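PDB 2B1X: naphthalene dioxygenase large subunit, which forms the large subunit of a Rieske-type oxygenase, housing a two-iron two-sulfur cluster in one domain and a mononuclear iron site in another. Local coordinates for residues R97-N102 with P194-I199; D208-D213 with R324-L329; E241-H244 with G250-I253; E264-P269 with I304-M309; L359-F362 with G367-Q370. All blocks are in the same frame, centred on the assembly; numbering follows the deposited sequence.

Contact 1 of 5, residues R97-N102 with P194-I199; sequences RAEMGN and PQRWVI
E99 and R196 leave their backbones in the same way, each with CG anti to its own carbonyl carbon (chi1 -66° in E99 and -61° in R196), but only the glutamate then runs straight; the arginine kinks at chi3, which brings NH1 near the carboxylate. Their meeting ties the Rieske [2Fe-2S] domain, where E99 precedes the short strand 100-102, to strand 188-199 at the margin of the large antiparallel sheet of the catalytic domain. The salt bridge is a loose one. E99 OE1 stands 3.5 Å from R196 NH1, well out of the guanidinium plane, so attraction of charge acts without a direct N-H bond. Both long, ionisable side chains suit this buried seam because each has several partners: R196 also bridges to E335 and to D127 of a small subunit, whereas OE2 of E99 takes hydrogen bonds from T51 and T161 of another small subunit. Such a cluster of carboxylates would be expected to stabilise the arginine's positive charge. What the direct pair lacks in directionality a water supplies: lying in the guanidinium plane, it accepts from R196 NH1 at 3.0 Å and donates to E99 OE1 at 2.9 Å.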
# COMPACT_ATOMS: atom_id res chain seq x y z
N ARG A 97 -19.41 11.91 -9.50
CA ARG A 97 -18.31 10.95 -9.35
C ARG A 97 -17.60 10.60 -10.68
O ARG A 97 -16.68 9.75 -10.68
CB ARG A 97 -18.76 9.68 -8.62
CG ARG A 97 -18.82 9.75 -7.10
CD ARG A 97 -19.73 8.63 -6.44
NE ARG A 97 -21.03 8.52 -7.12
CZ ARG A 97 -21.62 7.40 -7.57
NH1 ARG A 97 -21.10 6.17 -7.41
NH2 ARG A 97 -22.75 7.53 -8.26
N ALA A 98 -17.98 11.29 -11.78
CA ALA A 98 -17.27 11.19 -13.06
C ALA A 98 -16.14 12.24 -13.12
O ALA A 98 -16.15 13.18 -12.35
CB ALA A 98 -18.24 11.39 -14.22
N GLU A 99 -15.18 12.08 -14.02
CA GLU A 99 -14.05 13.01 -14.13
C GLU A 99 -14.40 14.19 -15.05
O GLU A 99 -13.79 15.24 -14.99
CB GLU A 99 -12.80 12.28 -14.65
CG GLU A 99 -12.29 11.24 -13.65
CD GLU A 99 -11.14 10.37 -14.17
OE1 GLU A 99 -10.23 10.90 -14.84
OE2 GLU A 99 -11.11 9.16 -13.83
N MET A 100 -15.42 13.99 -15.86
CA MET A 100 -15.91 14.98 -16.82
C MET A 100 -17.22 14.50 -17.42
O MET A 100 -17.59 13.33 -17.27
CB MET A 100 -14.86 15.26 -17.91
CG MET A 100 -14.35 14.04 -18.63
SD MET A 100 -13.07 14.43 -19.90
CE MET A 100 -13.65 13.47 -21.11
N GLY A 101 -17.93 15.41 -18.10
CA GLY A 101 -19.23 15.09 -18.65
C GLY A 101 -20.04 16.32 -19.00
O GLY A 101 -19.51 17.43 -19.05
N ASN A 102 -21.32 16.13 -19.22
CA ASN A 102 -22.24 17.23 -19.45
C ASN A 102 -23.52 16.90 -18.71
O ASN A 102 -24.06 15.79 -18.85
CB ASN A 102 -22.52 17.44 -20.96
CG ASN A 102 -23.51 18.56 -21.23
OD1 ASN A 102 -24.72 18.42 -21.01
ND2 ASN A 102 -23.00 19.69 -21.72
N PRO A 194 -6.16 15.59 -20.25
CA PRO A 194 -4.79 15.46 -19.78
C PRO A 194 -4.42 13.98 -19.53
O PRO A 194 -5.29 13.17 -19.16
CB PRO A 194 -4.79 16.25 -18.49
CG PRO A 194 -6.25 16.16 -18.01
CD PRO A 194 -7.05 16.20 -19.23
N GLN A 195 -3.17 13.64 -19.80
CA GLN A 195 -2.61 12.40 -19.25
C GLN A 195 -2.46 12.64 -17.76
O GLN A 195 -1.94 13.69 -17.36
CB GLN A 195 -1.19 12.17 -19.81
CG GLN A 195 -1.08 11.95 -21.31
CD GLN A 195 0.39 11.84 -21.75
OE1 GLN A 195 1.30 12.14 -20.95
NE2 GLN A 195 0.63 11.46 -22.98
N ARG A 196 -2.89 11.68 -16.96
CA ARG A 196 -2.74 11.74 -15.50
C ARG A 196 -2.06 10.49 -14.96
O ARG A 196 -2.52 9.37 -15.19
CB ARG A 196 -4.09 11.94 -14.85
CG ARG A 196 -4.77 13.27 -15.29
CD ARG A 196 -6.19 13.43 -14.79
NE ARG A 196 -6.30 13.21 -13.33
CZ ARG A 196 -7.44 13.29 -12.63
NH1 ARG A 196 -8.61 13.56 -13.23
NH2 ARG A 196 -7.42 13.06 -11.32
N TRP A 197 -0.96 10.66 -14.26
CA TRP A 197 -0.27 9.50 -13.69
C TRP A 197 0.47 9.95 -12.44
O TRP A 197 0.66 11.17 -12.25
CB TRP A 197 0.67 8.83 -14.74
CG TRP A 197 1.98 9.57 -15.02
CD1 TRP A 197 3.23 9.27 -14.52
CD2 TRP A 197 2.17 10.72 -15.86
NE1 TRP A 197 4.17 10.15 -15.01
CE2 TRP A 197 3.54 11.06 -15.81
CE3 TRP A 197 1.32 11.51 -16.63
CZ2 TRP A 197 4.09 12.14 -16.54
CZ3 TRP A 197 1.87 12.60 -17.36
CH2 TRP A 197 3.23 12.89 -17.30
N VAL A 198 0.88 8.98 -11.62
CA VAL A 198 1.50 9.22 -10.31
C VAL A 198 3.02 9.01 -10.32
O VAL A 198 3.51 7.99 -10.80
CB VAL A 198 0.86 8.29 -9.27
CG1 VAL A 198 1.57 8.39 -7.89
CG2 VAL A 198 -0.63 8.61 -9.15
N ILE A 199 3.77 10.00 -9.81
CA ILE A 199 5.23 9.91 -9.74
C ILE A 199 5.53 10.00 -8.23
O ILE A 199 5.02 10.90 -7.56
CB ILE A 199 5.95 11.07 -10.53
CG1 ILE A 199 5.70 10.99 -12.04
CG2 ILE A 199 7.48 11.01 -10.31
CD1 ILE A 199 6.36 12.20 -12.82
O HOH W 1 -9.54 13.46 -16.07

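Contact 2 of 5, residues D208-D213 with R324-L329; sequences DNFVGD and RLWHPL
From 208-213, F210 is the residue that meets 324-329, and its ring has two partners there. CZ comes to 3.5 Å from NH1 of R324, with ring and guanidinium planes tilted 37° apart, while CD1 lies 3.8 Å from CZ2 of W326. The phenyl approaches the indole at its rim, close to the indole plane; the two rings are inclined at 48° and make an oblique pair. A flat, wholly apolar side chain suits this place, since it fills the gap between helix and sheet and makes no demand for a hydrogen bond.

Behind the phenyl, the strand residues steady each other. R324 has its CG between the backbone N and the carbonyl carbon (chi1 47°), which lays that methylene over one face of W326, 3.6 Å above the plane, before the chain folds back toward F210. E369 then fixes R324 NH1 with a salt bridge, T322 bonds to NE, and the indole NE1 of W326 is held by S303.

Further out, polar residues reach another copy of this large subunit: D208 pairs with its R91, and D213 bonds its H111, both in that copy's cluster pocket. D213 also receives the backbone N-H of H216, an iron ligand. With the side chain of F210 about 6 Å from the iron, this is the intersubunit junction between Rieske cluster and mononuclear iron that characterises Rieske oxygenases.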
# COMPACT_ATOMS: atom_id res chain seq x y z
N ASP A 208 10.49 23.45 -10.09
CA ASP A 208 11.90 23.91 -10.09
C ASP A 208 12.56 23.71 -11.47
O ASP A 208 13.28 24.58 -11.99
CB ASP A 208 12.68 23.10 -9.01
CG ASP A 208 14.19 23.38 -8.98
OD1 ASP A 208 15.00 22.57 -9.56
OD2 ASP A 208 14.67 24.37 -8.38
N ASN A 209 12.30 22.55 -12.06
CA ASN A 209 12.85 22.20 -13.35
C ASN A 209 12.36 23.11 -14.48
O ASN A 209 13.18 23.64 -15.26
CB ASN A 209 12.57 20.72 -13.64
CG ASN A 209 13.11 20.27 -14.98
OD1 ASN A 209 12.55 20.61 -15.99
ND2 ASN A 209 14.21 19.52 -14.99
N PHE A 210 11.05 23.32 -14.55
CA PHE A 210 10.48 24.12 -15.63
C PHE A 210 10.64 25.61 -15.39
O PHE A 210 10.65 26.33 -16.35
CB PHE A 210 9.00 23.77 -15.93
CG PHE A 210 8.82 22.66 -16.91
CD1 PHE A 210 9.10 21.34 -16.55
CD2 PHE A 210 8.42 22.92 -18.23
CE1 PHE A 210 8.94 20.28 -17.46
CE2 PHE A 210 8.28 21.87 -19.18
CZ PHE A 210 8.56 20.54 -18.79
N VAL A 211 10.73 26.09 -14.14
CA VAL A 211 10.84 27.55 -13.89
C VAL A 211 12.15 28.15 -14.51
O VAL A 211 12.19 29.30 -14.98
CB VAL A 211 10.59 27.97 -12.36
CG1 VAL A 211 11.81 27.68 -11.44
CG2 VAL A 211 10.14 29.47 -12.23
N GLY A 212 13.21 27.34 -14.57
CA GLY A 212 14.51 27.91 -14.88
C GLY A 212 15.53 27.00 -15.52
O GLY A 212 16.56 27.48 -15.97
N ASP A 213 15.25 25.71 -15.62
CA ASP A 213 16.35 24.75 -15.85
C ASP A 213 16.47 24.23 -17.29
O ASP A 213 15.74 23.31 -17.69
CB ASP A 213 16.20 23.57 -14.86
CG ASP A 213 17.48 22.74 -14.71
OD1 ASP A 213 18.22 22.49 -15.68
OD2 ASP A 213 17.82 22.29 -13.63
N ARG A 324 1.18 21.77 -17.71
CA ARG A 324 1.08 20.63 -16.82
C ARG A 324 0.95 21.10 -15.37
O ARG A 324 1.54 22.11 -15.00
CB ARG A 324 2.30 19.70 -17.00
CG ARG A 324 3.65 20.45 -17.02
CD ARG A 324 4.18 20.77 -18.44
NE ARG A 324 4.01 19.59 -19.29
CZ ARG A 324 4.76 18.50 -19.21
NH1 ARG A 324 5.81 18.47 -18.37
NH2 ARG A 324 4.47 17.46 -19.98
N LEU A 325 0.18 20.35 -14.58
CA LEU A 325 0.11 20.46 -13.14
C LEU A 325 1.00 19.45 -12.45
O LEU A 325 1.02 18.24 -12.78
CB LEU A 325 -1.32 20.26 -12.66
CG LEU A 325 -2.27 21.45 -12.95
CD1 LEU A 325 -3.72 21.01 -12.84
CD2 LEU A 325 -1.94 22.64 -12.00
N TRP A 326 1.74 19.93 -11.46
CA TRP A 326 2.44 19.02 -10.58
C TRP A 326 1.54 18.96 -9.36
O TRP A 326 1.67 19.76 -8.45
CB TRP A 326 3.85 19.54 -10.24
CG TRP A 326 4.59 20.04 -11.41
CD1 TRP A 326 4.92 21.36 -11.71
CD2 TRP A 326 5.10 19.25 -12.50
NE1 TRP A 326 5.60 21.41 -12.90
CE2 TRP A 326 5.75 20.13 -13.39
CE3 TRP A 326 5.09 17.86 -12.79
CZ2 TRP A 326 6.36 19.69 -14.57
CZ3 TRP A 326 5.73 17.43 -13.98
CH2 TRP A 326 6.35 18.37 -14.85
N HIS A 327 0.59 18.03 -9.39
CA HIS A 327 -0.41 18.00 -8.32
C HIS A 327 0.10 17.35 -7.02
O HIS A 327 0.49 16.19 -7.03
CB HIS A 327 -1.72 17.34 -8.79
CG HIS A 327 -2.79 17.45 -7.78
ND1 HIS A 327 -3.31 16.35 -7.12
CD2 HIS A 327 -3.38 18.53 -7.23
CE1 HIS A 327 -4.21 16.75 -6.25
NE2 HIS A 327 -4.25 18.07 -6.27
N PRO A 328 0.08 18.06 -5.89
CA PRO A 328 0.61 17.50 -4.64
C PRO A 328 -0.26 16.41 -3.96
O PRO A 328 -1.44 16.63 -3.56
CB PRO A 328 0.69 18.73 -3.71
CG PRO A 328 -0.43 19.61 -4.17
CD PRO A 328 -0.43 19.44 -5.72
N LEU A 329 0.35 15.24 -3.77
CA LEU A 329 -0.37 14.10 -3.19
C LEU A 329 0.18 13.82 -1.78
O LEU A 329 -0.54 13.34 -0.91
CB LEU A 329 -0.22 12.87 -4.09
CG LEU A 329 -1.08 12.80 -5.35
CD1 LEU A 329 -0.86 11.45 -6.05
CD2 LEU A 329 -2.57 12.99 -4.99

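Contact 3 of 5, residues E241-H244 with G250-I253; sequences EHIH and GLGI
E241-H244 and G250-I253 are the two arms of a beta hairpin, paired through their backbones and lying toward one end of the catalytic domain's antiparallel sheet. The strand directions differ by 164°. Two hydrogen-bonded pairs carry the register. At E241 and I253, E241 N donates to I253 O at 2.7 Å and I253 N returns a bond to E241 O; at I243 and L251, both bonds are 2.9 Å, N to O, and I243 N points almost straight at its acceptor (168° at the hydrogen).

H242 opposite G252 and H244 opposite G250 form the alternate, non-hydrogen-bonded pairs. Glycine suits position 250, because without a side chain its CA can close to 4.0 Å from H244 CA. The hairpin belongs to the helix-grip fold of the Bet v 1-like clan, where a curved antiparallel sheet wraps against a long helix. Here H242 packs against helix 422-436; its NE2 bonds to the backbone N of N423 there, and its ND1 to D418, which precedes the helix.

I243, L251 and I253 pack on the other face, from which the end of E241 leads off. L251 has CG between its backbone N and carbonyl carbon (chi1 68°), setting CD2 4.0 Å from I243 CB, the two side chains pointing the same way. Diagonally, I243 CD1 meets I253 CD1 at 4.0 Å. Y176 of helix 174-181 packs onto both I243 and L251.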
# COMPACT_ATOMS: atom_id res chain seq x y z
N GLU A 241 17.21 33.91 -22.85
CA GLU A 241 16.95 34.86 -21.77
C GLU A 241 16.30 34.14 -20.59
O GLU A 241 15.48 33.27 -20.79
CB GLU A 241 16.06 35.97 -22.29
CG GLU A 241 16.15 37.26 -21.48
CD GLU A 241 17.33 38.16 -21.87
OE1 GLU A 241 18.00 37.90 -22.89
OE2 GLU A 241 17.56 39.18 -21.18
N HIS A 242 16.71 34.49 -19.38
CA HIS A 242 16.23 33.91 -18.10
C HIS A 242 15.49 35.03 -17.34
O HIS A 242 16.11 36.02 -16.96
CB HIS A 242 17.45 33.46 -17.29
CG HIS A 242 17.18 32.58 -16.10
ND1 HIS A 242 17.04 31.22 -16.19
CD2 HIS A 242 17.12 32.86 -14.77
CE1 HIS A 242 16.87 30.69 -14.99
NE2 HIS A 242 16.94 31.67 -14.11
N ILE A 243 14.17 34.89 -17.14
CA ILE A 243 13.32 36.01 -16.68
C ILE A 243 12.45 35.66 -15.48
O ILE A 243 11.81 34.61 -15.45
CB ILE A 243 12.36 36.48 -17.81
CG1 ILE A 243 13.13 36.90 -19.08
CG2 ILE A 243 11.37 37.57 -17.29
CD1 ILE A 243 12.48 36.37 -20.36
N HIS A 244 12.42 36.53 -14.48
CA HIS A 244 11.48 36.27 -13.41
C HIS A 244 10.75 37.52 -13.03
O HIS A 244 11.15 38.63 -13.35
CB HIS A 244 12.11 35.59 -12.20
CG HIS A 244 12.93 36.50 -11.34
ND1 HIS A 244 14.28 36.68 -11.52
CD2 HIS A 244 12.58 37.27 -10.28
CE1 HIS A 244 14.74 37.51 -10.60
NE2 HIS A 244 13.73 37.87 -9.83
N GLY A 250 8.55 32.52 -13.11
CA GLY A 250 9.68 32.75 -13.99
C GLY A 250 9.60 31.86 -15.22
O GLY A 250 8.86 30.86 -15.23
N LEU A 251 10.44 32.18 -16.19
CA LEU A 251 10.52 31.45 -17.46
C LEU A 251 11.87 31.65 -18.13
O LEU A 251 12.63 32.55 -17.77
CB LEU A 251 9.46 31.94 -18.44
CG LEU A 251 9.54 33.35 -19.03
CD1 LEU A 251 8.81 33.39 -20.39
CD2 LEU A 251 8.97 34.41 -18.08
N GLY A 252 12.16 30.81 -19.11
CA GLY A 252 13.30 31.02 -19.99
C GLY A 252 12.87 30.93 -21.43
O GLY A 252 11.94 30.21 -21.74
N ILE A 253 13.55 31.68 -22.30
CA ILE A 253 13.29 31.69 -23.73
C ILE A 253 14.62 31.44 -24.44
O ILE A 253 15.61 32.17 -24.20
CB ILE A 253 12.69 33.06 -24.16
CG1 ILE A 253 11.51 33.44 -23.26
CG2 ILE A 253 12.32 33.05 -25.68
CD1 ILE A 253 10.83 34.77 -23.58

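Contact 4 of 5, residues E264-P269 with I304-M309; sequences EFMGLP and IGNFLM
M266 carries nearly all of this contact, driving its thioether from the loop before helix 270-279 against the backbone of strand 302-309. The loop earns that position by its shape: F265, M266 and G267 all have positive phi, and two successive beta turns, closed by G267 N to E264 O at 3.0 Å and L268 N to F265 O at 2.9 Å, leave the methionine on the side facing the sheet. Glycine readily accepts such a backbone.

The close packing lies at the methyl end. With CG anti to the carbonyl carbon and the chain bent at chi3 (81°), M266 CE settles onto the peptide between F307 and L308, 3.5 Å from F307 C, and also reaches L308 CB at 4.0 Å. SD lies 3.7 Å from N306 ND2. That amide is already engaged: N306 gives ND2 to the backbone O of F320 on the neighbouring strand and offers OD1 to R183, so it serves as a fixed, buried wall beside the sulfur. F288 and A319 pack on the methionine too.

Toward solvent the contact thins. L308, though partly exposed, still brings CD2 to 3.9 Å from M266 O; G267 is partly exposed as well, and E264 stands outside in a salt bridge with R289. The side chain of F307 sets off away from the loop. No hydrogen bond spans the two segments, which implies that the loop is seated here by dispersion and shape: a flexible, polarisable thioether can mould itself to a strand surface whose backbone, at N306 and F307, is bonded to the neighbouring strands.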
# COMPACT_ATOMS: atom_id res chain seq x y z
N GLU A 264 10.76 31.51 -38.64
CA GLU A 264 10.32 32.44 -37.61
C GLU A 264 9.05 31.95 -36.92
O GLU A 264 8.27 31.19 -37.49
CB GLU A 264 10.08 33.82 -38.20
CG GLU A 264 11.35 34.47 -38.73
CD GLU A 264 11.11 35.84 -39.36
OE1 GLU A 264 9.94 36.19 -39.67
OE2 GLU A 264 12.11 36.57 -39.54
N PHE A 265 8.86 32.40 -35.68
CA PHE A 265 7.66 32.11 -34.93
C PHE A 265 7.48 30.59 -34.79
O PHE A 265 6.38 30.07 -34.94
CB PHE A 265 6.45 32.76 -35.62
CG PHE A 265 6.59 34.25 -35.84
CD1 PHE A 265 6.62 34.78 -37.13
CD2 PHE A 265 6.70 35.13 -34.76
CE1 PHE A 265 6.73 36.15 -37.34
CE2 PHE A 265 6.84 36.49 -34.95
CZ PHE A 265 6.85 37.02 -36.26
N MET A 266 8.59 29.90 -34.54
CA MET A 266 8.59 28.45 -34.26
C MET A 266 8.04 27.67 -35.44
O MET A 266 7.58 26.53 -35.29
CB MET A 266 7.76 28.13 -33.01
CG MET A 266 8.31 28.72 -31.74
SD MET A 266 7.45 28.07 -30.32
CE MET A 266 8.35 26.46 -30.15
N GLY A 267 8.06 28.29 -36.62
CA GLY A 267 7.45 27.69 -37.79
C GLY A 267 5.95 27.45 -37.70
O GLY A 267 5.41 26.56 -38.37
N LEU A 268 5.25 28.25 -36.91
CA LEU A 268 3.79 28.16 -36.86
C LEU A 268 3.15 28.38 -38.22
O LEU A 268 3.73 29.08 -39.09
CB LEU A 268 3.22 29.14 -35.85
CG LEU A 268 3.43 28.75 -34.40
CD1 LEU A 268 3.13 29.95 -33.53
CD2 LEU A 268 2.57 27.52 -34.00
N PRO A 269 1.96 27.81 -38.43
CA PRO A 269 1.28 27.96 -39.72
C PRO A 269 1.00 29.43 -40.04
O PRO A 269 0.85 30.29 -39.16
CB PRO A 269 -0.03 27.19 -39.52
CG PRO A 269 0.28 26.20 -38.42
CD PRO A 269 1.19 26.95 -37.50
N ILE A 304 4.74 25.35 -18.09
CA ILE A 304 4.49 25.52 -19.50
C ILE A 304 5.73 25.04 -20.23
O ILE A 304 6.86 25.39 -19.84
CB ILE A 304 4.24 27.02 -19.79
CG1 ILE A 304 2.94 27.45 -19.07
CG2 ILE A 304 4.19 27.30 -21.29
CD1 ILE A 304 2.64 28.95 -19.12
N GLY A 305 5.52 24.27 -21.29
CA GLY A 305 6.58 24.02 -22.26
C GLY A 305 6.12 24.29 -23.68
O GLY A 305 5.14 23.69 -24.12
N ASN A 306 6.78 25.20 -24.39
CA ASN A 306 6.43 25.48 -25.77
C ASN A 306 7.72 25.24 -26.53
O ASN A 306 8.63 26.08 -26.53
CB ASN A 306 5.94 26.93 -25.94
CG ASN A 306 5.18 27.19 -27.27
OD1 ASN A 306 4.67 28.27 -27.47
ND2 ASN A 306 5.13 26.21 -28.17
N PHE A 307 7.80 24.06 -27.13
CA PHE A 307 9.07 23.54 -27.64
C PHE A 307 8.97 23.15 -29.10
O PHE A 307 7.91 22.74 -29.58
CB PHE A 307 9.52 22.29 -26.87
CG PHE A 307 9.70 22.47 -25.38
CD1 PHE A 307 9.46 21.39 -24.54
CD2 PHE A 307 10.11 23.68 -24.82
CE1 PHE A 307 9.64 21.51 -23.12
CE2 PHE A 307 10.27 23.80 -23.42
CZ PHE A 307 10.04 22.71 -22.58
N LEU A 308 10.09 23.22 -29.79
CA LEU A 308 10.18 22.85 -31.22
C LEU A 308 10.96 21.54 -31.25
O LEU A 308 12.13 21.53 -30.87
CB LEU A 308 10.95 23.93 -31.95
CG LEU A 308 10.72 24.46 -33.37
CD1 LEU A 308 12.07 24.82 -33.98
CD2 LEU A 308 9.92 23.54 -34.28
N MET A 309 10.34 20.44 -31.66
CA MET A 309 10.96 19.10 -31.51
C MET A 309 10.44 18.10 -32.53
O MET A 309 9.27 18.18 -32.95
CB MET A 309 10.73 18.53 -30.09
CG MET A 309 11.98 17.86 -29.46
SD MET A 309 12.41 18.56 -27.85
CE MET A 309 10.87 18.95 -27.26

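Contact 5 of 5, residues L359-F362 with G367-Q370; sequences LRTF and GFEQ
F362 and F368 lie nearly parallel where the chain turns between helix 348-361 and helix 369-382. Their planes are only 17° apart, but the rings are slid so far, with centroids 5.3 Å apart, that they barely overlap. It is the CB of F368 that sits over the face of F362, 4.0 Å from its centroid, as a CH-pi contact. At the edge of the F362 ring lies E369: CG is anti to its backbone N (chi1 -168°) and the chain bends at chi2, bringing CD to 4.0 Å from F362 CD2 with the carboxylate nearly perpendicular to the ring. That bend lets OE1 take the backbone N-H of G363, leaving OE2 for R324.

T361 is turned with OG1 between its backbone N and carbonyl carbon (chi1 60°), so the hydroxyl bonds back to S357 O within the helix while CB packs 3.6 Å from F368 CD1. Three backbone bonds clamp the turn. R360 O receives G367 N, and T361 O is gripped twice, by F368 N at 2.8 Å and E369 N at 3.1 Å. Glycine suits position 367, where a side chain would start close to R360 O.

The side chain of F362 is about 5 Å from the bound iron. F368 meets the ring of H221, while helix 369-382 supplies D372. The turn thus frames the two-histidine, one-carboxylate iron site of H216, H221 and D372.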
# COMPACT_ATOMS: atom_id res chain seq x y z
N LEU A 359 4.06 14.12 -28.06
CA LEU A 359 3.75 12.82 -27.44
C LEU A 359 5.00 11.95 -27.26
O LEU A 359 5.13 11.24 -26.23
CB LEU A 359 2.68 12.08 -28.25
CG LEU A 359 2.06 10.81 -27.66
CD1 LEU A 359 1.24 11.10 -26.42
CD2 LEU A 359 1.25 10.09 -28.70
N ARG A 360 5.94 12.02 -28.22
CA ARG A 360 7.12 11.16 -28.21
C ARG A 360 8.25 11.74 -27.38
O ARG A 360 9.22 11.02 -27.07
CB ARG A 360 7.61 10.83 -29.64
CG ARG A 360 6.80 9.70 -30.30
CD ARG A 360 5.45 10.19 -30.82
NE ARG A 360 4.73 9.26 -31.69
CZ ARG A 360 4.91 9.15 -33.01
NH1 ARG A 360 5.82 9.90 -33.64
NH2 ARG A 360 4.17 8.29 -33.69
N THR A 361 8.10 13.01 -26.97
CA THR A 361 9.11 13.72 -26.17
C THR A 361 8.70 13.93 -24.72
O THR A 361 9.48 13.61 -23.81
CB THR A 361 9.55 15.08 -26.82
OG1 THR A 361 8.42 15.96 -26.95
CG2 THR A 361 10.05 14.86 -28.26
N PHE A 362 7.48 14.44 -24.52
CA PHE A 362 6.98 14.73 -23.19
C PHE A 362 5.72 13.91 -22.87
O PHE A 362 5.28 13.09 -23.67
CB PHE A 362 6.81 16.26 -22.99
CG PHE A 362 8.13 16.97 -22.83
CD1 PHE A 362 8.91 17.27 -23.95
CD2 PHE A 362 8.63 17.25 -21.57
CE1 PHE A 362 10.17 17.86 -23.79
CE2 PHE A 362 9.91 17.86 -21.40
CZ PHE A 362 10.68 18.15 -22.53
N GLY A 367 10.22 10.36 -24.46
CA GLY A 367 11.64 10.05 -24.30
C GLY A 367 12.43 11.05 -23.47
O GLY A 367 13.49 10.68 -22.89
N PHE A 368 11.95 12.30 -23.38
CA PHE A 368 12.53 13.26 -22.45
C PHE A 368 11.94 13.04 -21.04
O PHE A 368 12.66 12.76 -20.09
CB PHE A 368 12.23 14.73 -22.85
CG PHE A 368 13.04 15.23 -24.01
CD1 PHE A 368 12.78 14.78 -25.30
CD2 PHE A 368 14.05 16.17 -23.82
CE1 PHE A 368 13.55 15.24 -26.39
CE2 PHE A 368 14.80 16.64 -24.88
CZ PHE A 368 14.55 16.17 -26.17
N GLU A 369 10.61 13.17 -20.93
CA GLU A 369 9.96 13.26 -19.63
C GLU A 369 10.14 11.99 -18.78
O GLU A 369 10.20 12.07 -17.57
CB GLU A 369 8.48 13.65 -19.73
CG GLU A 369 7.86 14.03 -18.40
CD GLU A 369 7.03 15.32 -18.49
OE1 GLU A 369 6.00 15.32 -19.22
OE2 GLU A 369 7.42 16.34 -17.82
N GLN A 370 10.25 10.82 -19.42
CA GLN A 370 10.43 9.62 -18.62
C GLN A 370 11.71 9.67 -17.78
O GLN A 370 11.72 9.17 -16.66
CB GLN A 370 10.32 8.34 -19.47
CG GLN A 370 11.43 8.12 -20.47
CD GLN A 370 11.15 6.90 -21.32
OE1 GLN A 370 11.81 5.86 -21.15
NE2 GLN A 370 10.16 7.01 -22.22

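All five contacts are largely buried, yet they differ in what surrounds them. Contacts 2 and 5 lie close to the iron and are fastened together by R324 and E369; contact 4 touches F210 of contact 2 through F307, and contact 5 through F307 and M309, so aromatic packing runs across all three. Contacts 1 to 4 all reach one sheet, with 304-309 and 324-329 on neighbouring strands, but contact 3 alone is strand pairing by backbone bonds. Contact 4, with the partly exposed L308 at its edge, is packing round a thioether. Contact 1 lies at the join of the two domains, beside two small subunits, and is the ionic, water-bridged one; its strand still reaches contact 5 through Q195 and L359.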